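Local coordinates for putative exported protein (Peptoclostridium difficile, PDB 5TTA) that is of unknown function but is probably exported, being made with a signal peptide, and contains a DUF5780 region of the E-set clan, at residues A[64-75]-A[170-180]. Residues are numbered along the deposited sequence; the frame is centred on the assembly and turned at random.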
ATOM      1  N   LEU A  64     -21.837 -13.673  10.250  1.00 19.51           N
ATOM      2  CA  LEU A  64     -21.114 -13.255  11.442  1.00 24.49           C
ATOM      3  C   LEU A  64     -21.857 -12.156  12.199  1.00 26.03           C
ATOM      4  O   LEU A  64     -22.585 -11.330  11.613  1.00 19.93           O
ATOM      5  CB  LEU A  64     -19.722 -12.722  11.068  1.00 26.97           C
ATOM      6  CG  LEU A  64     -18.792 -13.632  10.273  1.00 28.94           C
ATOM      7  CD1 LEU A  64     -17.601 -12.827   9.755  1.00 26.54           C
ATOM      8  CD2 LEU A  64     -18.320 -14.761  11.174  1.00 27.69           C
ATOM      9  N   THR A  65     -21.627 -12.131  13.508  1.00 18.49           N
ATOM     10  CA  THR A  65     -22.110 -11.071  14.396  1.00 18.71           C
ATOM     11  C   THR A  65     -20.960 -10.693  15.324  1.00 23.24           C
ATOM     12  O   THR A  65     -20.436 -11.564  16.016  1.00 20.42           O
ATOM     13  CB  THR A  65     -23.318 -11.528  15.233  1.00 26.72           C
ATOM     14  OG1 THR A  65     -24.445 -11.807  14.381  1.00 23.79           O
ATOM     15  CG2 THR A  65     -23.692 -10.461  16.280  1.00 27.45           C
ATOM     16  N   ASN A  66     -20.575  -9.419  15.357  1.00 21.13           N
ATOM     17  CA  ASN A  66     -19.603  -8.923  16.344  1.00 27.90           C
ATOM     18  C   ASN A  66     -20.322  -8.696  17.667  1.00 31.44           C
ATOM     19  O   ASN A  66     -20.949  -7.658  17.872  1.00 26.84           O
ATOM     20  CB  ASN A  66     -18.956  -7.628  15.865  1.00 24.81           C
ATOM     21  CG  ASN A  66     -17.922  -7.072  16.853  1.00 25.56           C
ATOM     22  OD1 ASN A  66     -17.783  -7.552  17.971  1.00 21.79           O
ATOM     23  ND2 ASN A  66     -17.188  -6.052  16.423  1.00 20.68           N
ATOM     24  N   SER A  67     -20.217  -9.645  18.588  1.00 26.86           N
ATOM     25  CA  SER A  67     -20.931  -9.528  19.852  1.00 26.93           C
ATOM     26  C   SER A  67     -20.165  -8.738  20.909  1.00 29.14           C
ATOM     27  O   SER A  67     -20.684  -8.548  22.011  1.00 41.80           O
ATOM     28  CB  SER A  67     -21.271 -10.921  20.387  1.00 28.08           C
ATOM     29  OG  SER A  67     -20.126 -11.756  20.374  1.00 37.13           O
ATOM     30  N   SER A  68     -18.958  -8.275  20.609  1.00 25.65           N
ATOM     31  CA  SER A  68     -18.165  -7.559  21.591  1.00 29.84           C
ATOM     32  C   SER A  68     -18.418  -6.061  21.493  1.00 32.80           C
ATOM     33  O   SER A  68     -19.162  -5.573  20.635  1.00 31.20           O
ATOM     34  CB  SER A  68     -16.681  -7.869  21.413  1.00 34.82           C
ATOM     35  OG  SER A  68     -16.115  -7.108  20.369  1.00 31.88           O
ATOM     36  N   GLU A  69     -17.782  -5.315  22.390  1.00 35.37           N
ATOM     37  CA  GLU A  69     -17.887  -3.864  22.404  1.00 36.75           C
ATOM     38  C   GLU A  69     -16.786  -3.184  21.598  1.00 32.72           C
ATOM     39  O   GLU A  69     -16.687  -1.953  21.610  1.00 37.56           O
ATOM     40  CB  GLU A  69     -17.877  -3.369  23.849  1.00 49.23           C
ATOM     41  CG  GLU A  69     -19.110  -3.797  24.626  1.00 59.77           C
ATOM     42  CD  GLU A  69     -19.062  -3.368  26.086  1.00 75.25           C
ATOM     43  OE1 GLU A  69     -17.995  -3.526  26.726  1.00 78.19           O
ATOM     44  OE2 GLU A  69     -20.091  -2.864  26.591  1.00 79.54           O
ATOM     45  N   LYS A  70     -15.984  -3.947  20.871  1.00 28.20           N
ATOM     46  CA  LYS A  70     -14.840  -3.424  20.148  1.00 30.97           C
ATOM     47  C   LYS A  70     -14.964  -3.770  18.678  1.00 25.22           C
ATOM     48  O   LYS A  70     -15.465  -4.844  18.326  1.00 21.49           O
ATOM     49  CB  LYS A  70     -13.533  -4.001  20.701  1.00 31.97           C
ATOM     50  CG  LYS A  70     -13.279  -3.677  22.164  1.00 39.36           C
ATOM     51  CD  LYS A  70     -12.021  -4.397  22.646  1.00 42.25           C
ATOM     52  CE  LYS A  70     -12.335  -5.804  23.154  1.00 42.46           C
ATOM     53  NZ  LYS A  70     -11.126  -6.514  23.678  1.00 48.05           N
ATOM     54  N   ALA A  71     -14.515  -2.847  17.827  1.00 26.83           N
ATOM     55  CA  ALA A  71     -14.466  -3.098  16.393  1.00 27.76           C
ATOM     56  C   ALA A  71     -13.424  -4.163  16.065  1.00 22.47           C
ATOM     57  O   ALA A  71     -12.325  -4.164  16.622  1.00 22.55           O
ATOM     58  CB  ALA A  71     -14.139  -1.807  15.656  1.00 21.75           C
ATOM     59  N   ILE A  72     -13.754  -5.048  15.126  1.00 17.33           N
ATOM     60  CA  ILE A  72     -12.895  -6.173  14.757  1.00 19.85           C
ATOM     61  C   ILE A  72     -12.198  -5.859  13.433  1.00 26.21           C
ATOM     62  O   ILE A  72     -12.844  -5.762  12.380  1.00 18.93           O
ATOM     63  CB  ILE A  72     -13.698  -7.481  14.680  1.00 25.18           C
ATOM     64  CG1 ILE A  72     -14.092  -7.931  16.103  1.00 26.69           C
ATOM     65  CG2 ILE A  72     -12.897  -8.586  13.943  1.00 20.68           C
ATOM     66  CD1 ILE A  72     -15.149  -9.013  16.149  1.00 26.26           C
HETATM   67  N   MSE A  73     -10.874  -5.703  13.481  1.00 21.18           N
HETATM   68  CA  MSE A  73     -10.126  -5.343  12.282  1.00 22.91           C
HETATM   69  C   MSE A  73      -9.596  -6.553  11.515  1.00 27.31           C
HETATM   70  O   MSE A  73      -9.316  -6.425  10.327  1.00 23.84           O
HETATM   71  CB  MSE A  73      -8.969  -4.390  12.629  1.00 29.23           C
HETATM   72  CG  MSE A  73      -7.685  -5.038  13.086  1.00 39.52           C
HETATM   73 SE   MSE A  73      -6.330  -3.674  13.493  0.77 47.36          SE
HETATM   74  CE  MSE A  73      -6.039  -3.040  11.739  1.00 33.58           C
ATOM     75  N   ASP A  74      -9.453  -7.724  12.160  1.00 20.93           N
ATOM     76  CA  ASP A  74      -9.008  -8.916  11.450  1.00 21.53           C
ATOM     77  C   ASP A  74      -9.546 -10.152  12.166  1.00 19.66           C
ATOM     78  O   ASP A  74      -9.941 -10.098  13.328  1.00 17.79           O
ATOM     79  CB  ASP A  74      -7.458  -8.958  11.334  1.00 28.19           C
ATOM     80  CG  ASP A  74      -6.953  -9.917  10.233  1.00 34.09           C
ATOM     81  OD1 ASP A  74      -7.754 -10.460   9.437  1.00 27.15           O
ATOM     82  OD2 ASP A  74      -5.728 -10.133  10.167  1.00 39.73           O
ATOM     83  N   TYR A  75      -9.629 -11.258  11.439  1.00 18.27           N
ATOM     84  CA  TYR A  75     -10.038 -12.515  12.056  1.00 18.85           C
ATOM     85  C   TYR A  75      -9.368 -13.655  11.315  1.00 19.29           C
ATOM     86  O   TYR A  75      -8.845 -13.485  10.215  1.00 19.93           O
ATOM     87  CB  TYR A  75     -11.580 -12.701  12.086  1.00 15.66           C
ATOM     88  CG  TYR A  75     -12.272 -12.696  10.725  1.00 25.61           C
ATOM     89  CD1 TYR A  75     -11.976 -13.665   9.755  1.00 30.95           C
ATOM     90  CD2 TYR A  75     -13.263 -11.769  10.437  1.00 23.25           C
ATOM     91  CE1 TYR A  75     -12.610 -13.672   8.520  1.00 25.35           C
ATOM     92  CE2 TYR A  75     -13.911 -11.772   9.220  1.00 26.34           C
ATOM     93  CZ  TYR A  75     -13.587 -12.724   8.266  1.00 30.60           C
ATOM     94  OH  TYR A  75     -14.242 -12.708   7.046  1.00 24.45           O
ATOM     95  N   LYS A 170      -2.505  -0.843   8.292  1.00 45.49           N
ATOM     96  CA  LYS A 170      -3.257  -0.994   9.534  1.00 43.07           C
ATOM     97  C   LYS A 170      -4.399   0.018   9.619  1.00 33.83           C
ATOM     98  O   LYS A 170      -5.507  -0.331  10.043  1.00 35.03           O
ATOM     99  CB  LYS A 170      -2.316  -0.866  10.730  1.00 42.19           C
ATOM    100  CG  LYS A 170      -2.964  -1.132  12.071  1.00 60.69           C
ATOM    101  CD  LYS A 170      -1.919  -1.247  13.184  1.00 72.62           C
ATOM    102  CE  LYS A 170      -1.375   0.117  13.601  1.00 82.29           C
ATOM    103  NZ  LYS A 170      -2.379   0.935  14.351  1.00 86.13           N
ATOM    104  N   GLU A 171      -4.171   1.268   9.193  1.00 32.57           N
ATOM    105  CA  GLU A 171      -5.235   2.270   9.293  1.00 31.42           C
ATOM    106  C   GLU A 171      -6.403   1.950   8.360  1.00 34.04           C
ATOM    107  O   GLU A 171      -7.573   2.109   8.742  1.00 35.68           O
ATOM    108  CB  GLU A 171      -4.692   3.675   9.011  1.00 42.74           C
ATOM    109  CG  GLU A 171      -3.996   4.345  10.200  1.00 57.85           C
ATOM    110  CD  GLU A 171      -4.955   4.744  11.327  1.00 66.55           C
ATOM    111  OE1 GLU A 171      -6.165   4.437  11.247  1.00 66.77           O
ATOM    112  OE2 GLU A 171      -4.494   5.376  12.303  1.00 72.35           O
ATOM    113  N   TYR A 172      -6.109   1.512   7.131  1.00 40.05           N
ATOM    114  CA  TYR A 172      -7.166   1.101   6.214  1.00 41.72           C
ATOM    115  C   TYR A 172      -7.994  -0.031   6.812  1.00 40.62           C
ATOM    116  O   TYR A 172      -9.231   0.018   6.812  1.00 37.19           O
ATOM    117  CB  TYR A 172      -6.551   0.690   4.874  1.00 55.53           C
ATOM    118  CG  TYR A 172      -7.501   0.030   3.897  1.00 70.11           C
ATOM    119  CD1 TYR A 172      -8.236   0.789   2.986  1.00 78.01           C
ATOM    120  CD2 TYR A 172      -7.647  -1.355   3.863  1.00 82.55           C
ATOM    121  CE1 TYR A 172      -9.104   0.181   2.075  1.00 85.91           C
ATOM    122  CE2 TYR A 172      -8.511  -1.970   2.957  1.00 89.66           C
ATOM    123  CZ  TYR A 172      -9.235  -1.198   2.068  1.00 88.95           C
ATOM    124  OH  TYR A 172     -10.093  -1.804   1.175  1.00 90.49           O
ATOM    125  N   ALA A 173      -7.324  -1.044   7.364  1.00 33.97           N
ATOM    126  CA  ALA A 173      -8.036  -2.158   7.979  1.00 34.02           C
ATOM    127  C   ALA A 173      -8.894  -1.696   9.152  1.00 29.23           C
ATOM    128  O   ALA A 173      -9.990  -2.221   9.367  1.00 29.04           O
ATOM    129  CB  ALA A 173      -7.039  -3.231   8.418  1.00 35.96           C
ATOM    130  N   LYS A 174      -8.426  -0.704   9.919  1.00 31.16           N
ATOM    131  CA  LYS A 174      -9.242  -0.180  11.017  1.00 30.13           C
ATOM    132  C   LYS A 174     -10.497   0.521  10.491  1.00 29.30           C
ATOM    133  O   LYS A 174     -11.584   0.390  11.063  1.00 29.06           O
ATOM    134  CB  LYS A 174      -8.405   0.759  11.890  1.00 33.96           C
ATOM    135  CG  LYS A 174      -7.692   0.001  13.030  1.00 40.43           C
ATOM    136  CD  LYS A 174      -6.261   0.490  13.311  1.00 48.36           C
ATOM    137  CE  LYS A 174      -6.204   1.710  14.225  1.00 61.22           C
ATOM    138  NZ  LYS A 174      -6.584   2.972  13.528  1.00 68.57           N
ATOM    139  N   GLN A 175     -10.373   1.240   9.381  1.00 29.82           N
ATOM    140  CA  GLN A 175     -11.545   1.893   8.810  1.00 39.51           C
ATOM    141  C   GLN A 175     -12.540   0.885   8.241  1.00 34.97           C
ATOM    142  O   GLN A 175     -13.740   1.174   8.171  1.00 48.35           O
ATOM    143  CB  GLN A 175     -11.093   2.879   7.742  1.00 40.22           C
ATOM    144  CG  GLN A 175     -10.234   3.990   8.302  1.00 46.35           C
ATOM    145  CD  GLN A 175      -9.793   4.968   7.232  1.00 52.71           C
ATOM    146  OE1 GLN A 175     -10.575   5.334   6.353  1.00 55.52           O
ATOM    147  NE2 GLN A 175      -8.531   5.379   7.288  1.00 54.14           N
ATOM    148  N   ASN A 176     -12.066  -0.295   7.834  1.00 26.51           N
ATOM    149  CA  ASN A 176     -12.922  -1.358   7.326  1.00 27.90           C
ATOM    150  C   ASN A 176     -13.334  -2.377   8.390  1.00 25.23           C
ATOM    151  O   ASN A 176     -13.791  -3.463   8.033  1.00 27.46           O
ATOM    152  CB  ASN A 176     -12.223  -2.095   6.184  1.00 35.89           C
ATOM    153  CG  ASN A 176     -12.197  -1.295   4.928  1.00 44.02           C
ATOM    154  OD1 ASN A 176     -13.238  -1.055   4.322  1.00 47.47           O
ATOM    155  ND2 ASN A 176     -11.012  -0.855   4.529  1.00 47.73           N
ATOM    156  N   ALA A 177     -13.194  -2.057   9.668  1.00 27.00           N
ATOM    157  CA  ALA A 177     -13.463  -3.043  10.712  1.00 25.39           C
ATOM    158  C   ALA A 177     -14.962  -3.344  10.828  1.00 31.25           C
ATOM    159  O   ALA A 177     -15.824  -2.538  10.449  1.00 25.44           O
ATOM    160  CB  ALA A 177     -12.935  -2.545  12.055  1.00 29.05           C
ATOM    161  N   ILE A 178     -15.268  -4.531  11.352  1.00 25.76           N
ATOM    162  CA  ILE A 178     -16.641  -4.897  11.689  1.00 24.16           C
ATOM    163  C   ILE A 178     -16.999  -4.203  12.998  1.00 31.06           C
ATOM    164  O   ILE A 178     -16.392  -4.478  14.039  1.00 26.99           O
ATOM    165  CB  ILE A 178     -16.811  -6.422  11.815  1.00 19.05           C
ATOM    166  CG1 ILE A 178     -16.382  -7.128  10.520  1.00 27.15           C
ATOM    167  CG2 ILE A 178     -18.256  -6.738  12.105  1.00 19.64           C
ATOM    168  CD1 ILE A 178     -16.285  -8.651  10.629  1.00 25.77           C
ATOM    169  N   ALA A 179     -17.989  -3.310  12.948  1.00 23.57           N
ATOM    170  CA  ALA A 179     -18.342  -2.483  14.099  1.00 27.44           C
ATOM    171  C   ALA A 179     -19.014  -3.328  15.175  1.00 27.43           C
ATOM    172  O   ALA A 179     -19.577  -4.386  14.871  1.00 22.99           O
ATOM    173  CB  ALA A 179     -19.263  -1.347  13.663  1.00 27.40           C
ATOM    174  N   PRO A 180     -18.969  -2.891  16.448  1.00 27.41           N
ATOM    175  CA  PRO A 180     -19.671  -3.649  17.502  1.00 29.56           C
ATOM    176  C   PRO A 180     -21.160  -3.773  17.186  1.00 32.69           C
ATOM    177  O   PRO A 180     -21.798  -2.818  16.743  1.00 29.14           O
ATOM    178  CB  PRO A 180     -19.436  -2.816  18.777  1.00 31.87           C
ATOM    179  CG  PRO A 180     -18.248  -1.966  18.484  1.00 32.68           C
ATOM    180  CD  PRO A 180     -18.222  -1.740  16.985  1.00 31.08           C
TER
HETATM  181  O   HOH W   1     -10.450  -4.796   8.538  1.00 26.21           O
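The flat amide of N66 points its ND2 at I178 O, close to P180 CA, while the Y75 ring meets I178 CD1 at its edge, 4.2 Å from CE2. With CG anti to the backbone N (chi1 -179°), N66 spends both ND2 hydrogens nearly in the amide plane: one makes an almost straight bond to K70 O (2.8 Å), the other a more bent bond to I178 O (3.0 Å). Its OD1 accepts from S68 N, an Asx turn, and from S68 OG. Asparagine suits this place because one amide both closes its own turn and grips segment 170-180. I178 O is held twice, since I72 N donates to it from the other face of the carbonyl plane; I178 N returns a bond to I72 O (2.9 Å). A177 CB packs 3.2 Å from I72 O, and having nothing beyond CB it fits against the strand there; the P180 ring lies against the S68–E69 backbone, its CB 3.3 Å from S68 O. Beyond this pairing, M73, a selenomethionine bent at chi3 (-68°), lays CE against A173 CB, a tight 3.5 Å, and K174 CG; a long, flexible selenoether side chain can reach across to the helix and lie on the surface formed by K170, A173 and K174. One water joins M73 O to A173 O. Helix 156-175 is thus docked beside a strand end, where M73 and D74, both facing T214, form a classic beta bulge, and its exit is tied down by a single antiparallel bridge, I72 with I178.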